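Local structure of N-acetylglucosaminidase (Paenibacillus barengoltzii, 6INX) at residues Asp107-Tyr112 with Thr155-Ala160; Lys229-Ala234 with Gly320-Glu325; His29-Phe34 with Thr64-Val69. The protein probably hydrolyses glycosidic bonds in N-acetylglucosamine-containing glycans, as a family 18 glycoside hydrolase built on a TIM barrel. All blocks are in the same frame, centred on the assembly; numbering follows the deposited sequence.

Contact 1 (Asp107-Tyr112 with Thr155-Ala160); sequences DLDWEY and TIAAGA
The carboxylate of Asp-107 is gripped at both oxygens, and one grip crosses this contact: Thr-155 OG1 donates to Asp-107 OD1 over 2.8 Å. The hydroxyl arrives on the anti side of that oxygen, 25° out of the carboxylate plane, and the two side chains cross at about a right angle. With CG anti to the backbone N (chi1 169°), the acid leans toward the neighbouring strand, while OD2 is hydrogen-bonded to Tyr-10 and Ser-68; partners on both oxygens fix the rotation of the group. Behind it runs a parallel ladder, with Leu-108 N bonded to Thr-155 O at 2.9 Å and Ala-157 N to Leu-108 O at 3.1 Å. These are adjacent strands of the TIM barrel, and Asp-107, Asp-109 and Glu-111 belong to the DxxDxDxE signature of family 18, whose glutamate is the general acid in characterised relatives. Ala-157 turns its methyl to Asp-109, CB lying 3.5 Å from OD1. Beyond the ladder the strands part, and a water donates to Trp-110 O and to Ala-157 O, each at 2.7 Å. Further on, a cis peptide precedes Tyr-112, whose ring carbon CE1 comes within 3.7 Å of Gly-159 CA.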
loop_
_atom_site.group_PDB
_atom_site.type_symbol
_atom_site.label_atom_id
_atom_site.label_comp_id
_atom_site.label_asym_id
_atom_site.label_seq_id
_atom_site.Cartn_x
_atom_site.Cartn_y
_atom_site.Cartn_z
ATOM N N ASP A 107 16.287 -22.542 -4.597
ATOM C CA ASP A 107 15.614 -21.382 -4.027
ATOM C C ASP A 107 14.435 -21.071 -4.946
ATOM O O ASP A 107 14.637 -20.674 -6.096
ATOM C CB ASP A 107 16.579 -20.197 -3.967
ATOM C CG ASP A 107 15.878 -18.894 -3.624
ATOM O OD1 ASP A 107 15.222 -18.843 -2.563
ATOM O OD2 ASP A 107 15.985 -17.938 -4.420
ATOM N N LEU A 108 13.211 -21.223 -4.454
ATOM C CA LEU A 108 12.037 -20.975 -5.283
ATOM C C LEU A 108 11.639 -19.508 -5.207
ATOM O O LEU A 108 11.397 -18.982 -4.115
ATOM C CB LEU A 108 10.865 -21.838 -4.830
ATOM C CG LEU A 108 9.909 -22.185 -5.967
ATOM C CD1 LEU A 108 10.533 -23.240 -6.869
ATOM C CD2 LEU A 108 8.579 -22.669 -5.410
ATOM N N ASP A 109 11.545 -18.859 -6.375
ATOM C CA ASP A 109 11.246 -17.432 -6.456
ATOM C C ASP A 109 9.986 -17.208 -7.293
ATOM O O ASP A 109 10.030 -16.561 -8.342
ATOM C CB ASP A 109 12.452 -16.712 -7.075
ATOM C CG ASP A 109 12.349 -15.215 -6.998
ATOM O OD1 ASP A 109 11.484 -14.712 -6.255
ATOM O OD2 ASP A 109 13.153 -14.536 -7.674
ATOM N N TRP A 110 8.865 -17.760 -6.846
ATOM C CA TRP A 110 7.560 -17.539 -7.462
ATOM C C TRP A 110 7.021 -16.196 -6.972
ATOM O O TRP A 110 6.839 -15.991 -5.771
ATOM C CB TRP A 110 6.646 -18.690 -7.029
ATOM C CG TRP A 110 5.187 -18.634 -7.436
ATOM C CD1 TRP A 110 4.556 -17.682 -8.191
ATOM C CD2 TRP A 110 4.188 -19.598 -7.099
ATOM N NE1 TRP A 110 3.221 -17.996 -8.335
ATOM C CE2 TRP A 110 2.970 -19.170 -7.674
ATOM C CE3 TRP A 110 4.207 -20.792 -6.375
ATOM C CZ2 TRP A 110 1.790 -19.889 -7.540
ATOM C CZ3 TRP A 110 3.038 -21.515 -6.259
ATOM C CH2 TRP A 110 1.837 -21.050 -6.820
ATOM N N GLU A 111 6.783 -15.272 -7.898
ATOM C CA GLU A 111 6.397 -13.912 -7.527
ATOM C C GLU A 111 5.032 -13.599 -8.130
ATOM O O GLU A 111 4.964 -13.055 -9.231
ATOM C CB GLU A 111 7.485 -12.929 -8.005
ATOM C CG GLU A 111 8.852 -13.243 -7.386
ATOM C CD GLU A 111 9.941 -12.232 -7.735
ATOM O OE1 GLU A 111 9.627 -11.143 -8.238
ATOM O OE2 GLU A 111 11.130 -12.539 -7.492
ATOM N N TYR A 112 3.943 -13.945 -7.440
ATOM C CA TYR A 112 3.915 -14.547 -6.102
ATOM C C TYR A 112 2.653 -15.412 -6.056
ATOM O O TYR A 112 1.720 -15.160 -6.818
ATOM C CB TYR A 112 3.761 -13.469 -5.014
ATOM C CG TYR A 112 4.641 -12.243 -5.163
ATOM C CD1 TYR A 112 5.924 -12.205 -4.620
ATOM C CD2 TYR A 112 4.176 -11.115 -5.838
ATOM C CE1 TYR A 112 6.730 -11.066 -4.763
ATOM C CE2 TYR A 112 4.960 -9.997 -5.978
ATOM C CZ TYR A 112 6.224 -9.970 -5.439
ATOM O OH TYR A 112 6.985 -8.827 -5.610
ATOM N N THR A 155 14.897 -23.154 -0.149
ATOM C CA THR A 155 14.575 -21.835 0.376
ATOM C C THR A 155 13.565 -21.199 -0.565
ATOM O O THR A 155 13.252 -21.744 -1.625
ATOM C CB THR A 155 15.823 -20.944 0.483
ATOM O OG1 THR A 155 16.342 -20.697 -0.825
ATOM C CG2 THR A 155 16.917 -21.609 1.322
ATOM N N ILE A 156 13.037 -20.039 -0.159
ATOM C CA ILE A 156 12.206 -19.224 -1.034
ATOM C C ILE A 156 12.663 -17.782 -0.925
ATOM O O ILE A 156 13.293 -17.371 0.050
ATOM C CB ILE A 156 10.690 -19.304 -0.729
ATOM C CG1 ILE A 156 10.380 -18.691 0.649
ATOM C CG2 ILE A 156 10.175 -20.736 -0.890
ATOM C CD1 ILE A 156 8.888 -18.571 0.947
ATOM N N ALA A 157 12.340 -17.014 -1.957
ATOM C CA ALA A 157 12.340 -15.563 -1.866
ATOM C C ALA A 157 10.891 -15.117 -1.786
ATOM O O ALA A 157 10.067 -15.504 -2.630
ATOM C CB ALA A 157 12.991 -14.944 -3.102
ATOM N N ALA A 158 10.579 -14.307 -0.782
ATOM C CA ALA A 158 9.213 -13.915 -0.483
ATOM C C ALA A 158 9.026 -12.417 -0.654
ATOM O O ALA A 158 9.934 -11.632 -0.367
ATOM C CB ALA A 158 8.861 -14.300 0.957
ATOM N N GLY A 159 7.839 -12.031 -1.116
ATOM C CA GLY A 159 7.469 -10.629 -1.118
ATOM C C GLY A 159 7.369 -10.072 0.288
ATOM O O GLY A 159 7.056 -10.784 1.240
ATOM N N ALA A 160 7.598 -8.768 0.417
ATOM C CA ALA A 160 7.840 -8.207 1.739
ATOM C C ALA A 160 6.586 -7.739 2.469
ATOM O O ALA A 160 6.604 -7.653 3.700
ATOM C CB ALA A 160 8.795 -7.016 1.636
HETATM O O HOH W 1 7.683 -16.628 -3.293
#

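Contact 2 (Lys229-Ala234 with Gly320-Glu325)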
loop_
_atom_site.group_PDB
_atom_site.type_symbol
_atom_site.label_atom_id
_atom_site.label_comp_id
_atom_site.label_asym_id
_atom_site.label_seq_id
_atom_site.Cartn_x
_atom_site.Cartn_y
_atom_site.Cartn_z
ATOM N N LYS A 229 15.132 -18.156 10.875
ATOM C CA LYS A 229 14.989 -18.480 9.461
ATOM C C LYS A 229 14.814 -17.263 8.564
ATOM O O LYS A 229 14.629 -17.434 7.356
ATOM C CB LYS A 229 13.814 -19.447 9.234
ATOM C CG LYS A 229 14.083 -20.874 9.675
ATOM C CD LYS A 229 12.999 -21.813 9.175
ATOM C CE LYS A 229 13.356 -23.256 9.483
ATOM N NZ LYS A 229 12.318 -24.204 9.000
ATOM N N ILE A 230 14.852 -16.046 9.098
ATOM C CA ILE A 230 14.572 -14.857 8.302
ATOM C C ILE A 230 15.875 -14.246 7.814
ATOM O O ILE A 230 16.719 -13.839 8.618
ATOM C CB ILE A 230 13.739 -13.837 9.087
ATOM C CG1 ILE A 230 12.355 -14.427 9.362
ATOM C CG2 ILE A 230 13.636 -12.538 8.302
ATOM C CD1 ILE A 230 11.422 -13.518 10.130
ATOM N N VAL A 231 16.007 -14.142 6.496
ATOM C CA VAL A 231 17.116 -13.468 5.834
ATOM C C VAL A 231 16.537 -12.215 5.182
ATOM O O VAL A 231 15.588 -12.309 4.396
ATOM C CB VAL A 231 17.759 -14.400 4.794
ATOM C CG1 VAL A 231 18.754 -13.650 3.902
ATOM C CG2 VAL A 231 18.422 -15.596 5.492
ATOM N N ILE A 232 17.071 -11.036 5.526
ATOM C CA ILE A 232 16.541 -9.793 4.952
ATOM C C ILE A 232 17.280 -9.422 3.675
ATOM O O ILE A 232 18.287 -10.043 3.329
ATOM C CB ILE A 232 16.532 -8.628 5.960
ATOM C CG1 ILE A 232 17.965 -8.263 6.370
ATOM C CG2 ILE A 232 15.678 -8.985 7.165
ATOM C CD1 ILE A 232 18.085 -6.907 7.083
ATOM N N GLY A 233 16.788 -8.419 2.959
ATOM C CA GLY A 233 17.291 -8.081 1.635
ATOM C C GLY A 233 17.959 -6.723 1.555
ATOM O O GLY A 233 17.476 -5.742 2.141
ATOM N N ALA A 234 19.051 -6.672 0.789
ATOM C CA ALA A 234 19.753 -5.456 0.409
ATOM C C ALA A 234 19.800 -5.371 -1.106
ATOM O O ALA A 234 19.897 -6.388 -1.802
ATOM C CB ALA A 234 21.197 -5.443 0.935
ATOM N N GLY A 320 20.399 -13.545 8.659
ATOM C CA GLY A 320 21.424 -12.903 7.853
ATOM C C GLY A 320 20.798 -12.018 6.786
ATOM O O GLY A 320 19.675 -11.547 6.937
ATOM N N VAL A 321 21.572 -11.790 5.724
ATOM C CA VAL A 321 21.231 -10.832 4.675
ATOM C C VAL A 321 21.508 -11.465 3.320
ATOM O O VAL A 321 22.495 -12.189 3.151
ATOM C CB VAL A 321 22.042 -9.525 4.815
ATOM C CG1 VAL A 321 21.658 -8.524 3.706
ATOM C CG2 VAL A 321 21.857 -8.915 6.199
ATOM N N MET A 322 20.635 -11.184 2.351
ATOM C CA MET A 322 20.886 -11.509 0.956
ATOM C C MET A 322 20.854 -10.234 0.123
ATOM O O MET A 322 20.311 -9.205 0.546
ATOM C CB MET A 322 19.886 -12.546 0.421
ATOM C CG MET A 322 18.450 -12.082 0.429
ATOM S SD MET A 322 18.062 -11.130 -1.049
ATOM C CE MET A 322 16.267 -11.170 -0.951
ATOM N N PHE A 323 21.431 -10.299 -1.074
ATOM C CA PHE A 323 21.446 -9.131 -1.943
ATOM C C PHE A 323 21.147 -9.481 -3.394
ATOM O O PHE A 323 21.472 -10.570 -3.881
ATOM C CB PHE A 323 22.758 -8.338 -1.833
ATOM C CG PHE A 323 23.981 -9.088 -2.290
ATOM C CD1 PHE A 323 24.347 -9.107 -3.631
ATOM C CD2 PHE A 323 24.797 -9.730 -1.369
ATOM C CE1 PHE A 323 25.494 -9.785 -4.047
ATOM C CE2 PHE A 323 25.943 -10.395 -1.776
ATOM C CZ PHE A 323 26.292 -10.418 -3.113
ATOM N N TRP A 324 20.516 -8.532 -4.076
ATOM C CA TRP A 324 20.335 -8.545 -5.524
ATOM C C TRP A 324 21.042 -7.309 -6.056
ATOM O O TRP A 324 20.706 -6.195 -5.639
ATOM C CB TRP A 324 18.848 -8.449 -5.894
ATOM C CG TRP A 324 18.674 -8.430 -7.389
ATOM C CD1 TRP A 324 18.758 -7.347 -8.221
ATOM C CD2 TRP A 324 18.483 -9.568 -8.231
ATOM N NE1 TRP A 324 18.596 -7.743 -9.523
ATOM C CE2 TRP A 324 18.432 -9.103 -9.559
ATOM C CE3 TRP A 324 18.339 -10.933 -7.988
ATOM C CZ2 TRP A 324 18.242 -9.957 -10.640
ATOM C CZ3 TRP A 324 18.149 -11.777 -9.056
ATOM C CH2 TRP A 324 18.108 -11.287 -10.370
ATOM N N GLU A 325 22.015 -7.472 -6.962
ATOM C CA GLU A 325 22.580 -8.721 -7.481
ATOM C C GLU A 325 24.087 -8.450 -7.668
ATOM O O GLU A 325 24.497 -7.294 -7.796
ATOM C CB GLU A 325 21.920 -9.063 -8.823
ATOM C CG GLU A 325 22.420 -10.347 -9.506
ATOM C CD GLU A 325 23.582 -10.085 -10.454
ATOM O OE1 GLU A 325 23.775 -8.916 -10.846
ATOM O OE2 GLU A 325 24.315 -11.037 -10.811
#
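The seventh and eighth strands of the TIM barrel, 230-234 and 320-324, pair in parallel, their axes 39° apart. Four backbone bonds carry the pairing. Met-322 N reaches Ile-232 O at 2.8 Å with a nearly straight N-H...O angle of 169°, and Ala-234 N reaches Met-322 O at the same length; Ile-232 N to Gly-320 O and the longer Trp-324 N to Ala-234 O, at 3.2 Å, complete the set. On the outer face Ile-232 packs on helix 213-222, and Val-321 and Phe-323 on helix 333-341. There CG1 of Ile-232 lies against CG2 of Val-321 at 3.9 Å, the two side chains meeting at a slant. Val-231 and Met-322 occupy the inner face, where Val-231 CG1 packs 3.8 Å from Met-322 CG. Met-322 CG sits between the backbone N and the carbonyl carbon (chi1 63°), and the chain bends again at chi2, which brings SD over Gly-233, 4.1 Å from CA. Trp-324 leads into a cis peptide before Glu-325; in family 18 relatives a tryptophan at this place floors the substrate site. Since the side chains meet through carbon and sulfur alone, directionality comes from the backbone, and Gly-320 N, buried with no hydrogen-bond partner, probably exacts a small energetic cost.

Contact 3 (His29-Phe34 with Thr64-Val69); sequences HINIAF and TILLSV
Ile-30 and Leu-66 mark the tight middle of this strand pair: Leu-66 N donates to Ile-30 O over 2.8 Å with an N-H...O angle of 172°, and Ile-32 N returns the bond to Leu-66 O at the same length and nearly as straight. Around these bonds the two faces are filled differently. On the outer one, where Ile-30 meets Leu-19 and Leu-63, Ile-32 and Ile-65 touch branch to branch, CD1 against CG2 at 3.7 Å. On the inner one, Asn-31 and Leu-66 run alongside each other in the same direction, the amide ND2 resting 3.4 Å from Leu-66 CD1 while OD1 is bonded to Gln-181. His-29 likewise flanks Thr-64, its CD2 3.5 Å from Thr-64 CB; edge-to-face contacts with Trp-153 and Phe-179 help hold that imidazole. These are the second and third strands of the TIM barrel, joined in parallel by a beta-alpha-beta crossover through helix 53-59. Toward Phe-34 the backbone ladder loosens: the bond from Ser-68 N to Ile-32 O bends to 146°, and Ala-33 makes no contact across the pair. The side chains of Phe-34 and Ser-68 nevertheless stay close, although Phe-34 is partly exposed to solvent. A cis peptide, as in family 18 chitinases, and a CG anti to the carbonyl carbon (chi1 -80°) bring the Phe-34 ring over Ala-33, whose CB sits 3.5 Å above the ring centre. Ser-68 OG, hydrogen-bonded to Asp-107 OD2, approaches the ring edge near its plane, 3.3 Å from Phe-34 CE1.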
loop_
_atom_site.group_PDB
_atom_site.type_symbol
_atom_site.label_atom_id
_atom_site.label_comp_id
_atom_site.label_asym_id
_atom_site.label_seq_id
_atom_site.Cartn_x
_atom_site.Cartn_y
_atom_site.Cartn_z
ATOM N N HIS A 29 26.363 -18.187 0.798
ATOM C CA HIS A 29 25.456 -18.762 -0.181
ATOM C C HIS A 29 25.513 -17.949 -1.465
ATOM O O HIS A 29 25.666 -16.726 -1.439
ATOM C CB HIS A 29 23.999 -18.708 0.313
ATOM C CG HIS A 29 23.717 -19.599 1.479
ATOM N ND1 HIS A 29 24.185 -19.333 2.747
ATOM C CD2 HIS A 29 23.023 -20.757 1.566
ATOM C CE1 HIS A 29 23.778 -20.283 3.570
ATOM N NE2 HIS A 29 23.076 -21.161 2.878
ATOM N N ILE A 30 25.370 -18.639 -2.588
ATOM C CA ILE A 30 25.103 -18.004 -3.871
ATOM C C ILE A 30 23.774 -18.541 -4.373
ATOM O O ILE A 30 23.536 -19.750 -4.320
ATOM C CB ILE A 30 26.219 -18.297 -4.888
ATOM C CG1 ILE A 30 27.471 -17.489 -4.552
ATOM C CG2 ILE A 30 25.750 -17.989 -6.308
ATOM C CD1 ILE A 30 28.676 -17.926 -5.367
ATOM N N ASN A 31 22.900 -17.640 -4.838
ATOM C CA ASN A 31 21.645 -17.998 -5.500
ATOM C C ASN A 31 21.812 -17.725 -6.993
ATOM O O ASN A 31 21.948 -16.567 -7.405
ATOM C CB ASN A 31 20.489 -17.159 -4.967
ATOM C CG ASN A 31 20.311 -17.272 -3.467
ATOM O OD1 ASN A 31 20.082 -16.264 -2.785
ATOM N ND2 ASN A 31 20.389 -18.485 -2.945
ATOM N N ILE A 32 21.807 -18.780 -7.805
ATOM C CA ILE A 32 22.045 -18.615 -9.237
ATOM C C ILE A 32 20.732 -18.255 -9.926
ATOM O O ILE A 32 19.767 -19.016 -9.866
ATOM C CB ILE A 32 22.634 -19.894 -9.842
ATOM C CG1 ILE A 32 23.971 -20.232 -9.195
ATOM C CG2 ILE A 32 22.832 -19.706 -11.340
ATOM C CD1 ILE A 32 24.568 -21.515 -9.745
ATOM N N ALA A 33 20.712 -17.125 -10.633
ATOM C CA ALA A 33 19.500 -16.614 -11.274
ATOM C C ALA A 33 19.605 -16.770 -12.789
ATOM O O ALA A 33 20.560 -16.263 -13.391
ATOM C CB ALA A 33 19.348 -15.132 -10.929
ATOM N N PHE A 34 18.634 -17.444 -13.421
ATOM C CA PHE A 34 17.478 -18.125 -12.808
ATOM C C PHE A 34 17.185 -19.363 -13.651
ATOM O O PHE A 34 17.258 -19.301 -14.881
ATOM C CB PHE A 34 16.204 -17.291 -12.959
ATOM C CG PHE A 34 16.055 -16.167 -11.978
ATOM C CD1 PHE A 34 15.897 -16.423 -10.625
ATOM C CD2 PHE A 34 16.010 -14.848 -12.417
ATOM C CE1 PHE A 34 15.735 -15.377 -9.723
ATOM C CE2 PHE A 34 15.842 -13.803 -11.515
ATOM C CZ PHE A 34 15.701 -14.072 -10.173
ATOM N N THR A 64 27.460 -22.608 0.029
ATOM C CA THR A 64 26.274 -23.332 -0.420
ATOM C C THR A 64 25.758 -22.666 -1.694
ATOM O O THR A 64 25.539 -21.450 -1.713
ATOM C CB THR A 64 25.194 -23.298 0.670
ATOM O OG1 THR A 64 25.686 -23.918 1.866
ATOM C CG2 THR A 64 23.920 -24.015 0.232
ATOM N N ILE A 65 25.578 -23.451 -2.752
ATOM C CA ILE A 65 25.200 -22.932 -4.065
ATOM C C ILE A 65 23.794 -23.415 -4.385
ATOM O O ILE A 65 23.564 -24.617 -4.564
ATOM C CB ILE A 65 26.194 -23.347 -5.159
ATOM C CG1 ILE A 65 27.606 -22.891 -4.795
ATOM C CG2 ILE A 65 25.787 -22.761 -6.513
ATOM C CD1 ILE A 65 28.636 -23.234 -5.858
ATOM N N LEU A 66 22.853 -22.477 -4.477
ATOM C CA LEU A 66 21.463 -22.791 -4.781
ATOM C C LEU A 66 21.111 -22.350 -6.197
ATOM O O LEU A 66 21.643 -21.360 -6.716
ATOM C CB LEU A 66 20.523 -22.080 -3.800
ATOM C CG LEU A 66 20.857 -22.294 -2.319
ATOM C CD1 LEU A 66 19.934 -21.463 -1.434
ATOM C CD2 LEU A 66 20.789 -23.772 -1.958
ATOM N N LEU A 67 20.208 -23.092 -6.826
ATOM C CA LEU A 67 19.628 -22.651 -8.087
ATOM C C LEU A 67 18.337 -21.912 -7.772
ATOM O O LEU A 67 17.410 -22.503 -7.206
ATOM C CB LEU A 67 19.319 -23.850 -8.979
ATOM C CG LEU A 67 18.559 -23.507 -10.270
ATOM C CD1 LEU A 67 19.412 -22.685 -11.244
ATOM C CD2 LEU A 67 18.065 -24.793 -10.942
ATOM N N SER A 68 18.277 -20.628 -8.113
ATOM C CA SER A 68 17.042 -19.882 -7.935
ATOM C C SER A 68 16.161 -20.105 -9.151
ATOM O O SER A 68 16.629 -20.021 -10.288
ATOM C CB SER A 68 17.322 -18.394 -7.756
ATOM O OG SER A 68 16.125 -17.697 -7.448
ATOM N N VAL A 69 14.887 -20.396 -8.917
ATOM C CA VAL A 69 13.953 -20.758 -9.979
ATOM C C VAL A 69 12.843 -19.727 -9.977
ATOM O O VAL A 69 12.134 -19.585 -8.977
ATOM C CB VAL A 69 13.380 -22.163 -9.749
ATOM C CG1 VAL A 69 12.343 -22.498 -10.822
ATOM C CG2 VAL A 69 14.500 -23.205 -9.759
#

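From the N terminus, contact 3 closes the first loop, which holds the short strand 41-43 and helix 53-59; contact 1 closes the second, round helix 126-148; contact 2 closes the longest, which includes the five-stranded antiparallel sheet containing strands 237-241 and 297-299. The three follow in series, neither nesting nor crossing. All lie in one closed barrel: contacts 3 and 1 adjoin directly, with probable hydrogen bonds from Asp-107 N to Leu-67 O and Asp-109 N to Val-69 O, whereas strand 179-183 separates contacts 1 and 2, and strand 6-12 separates contacts 2 and 3. Across that last gap Trp-324 packs on Phe-34.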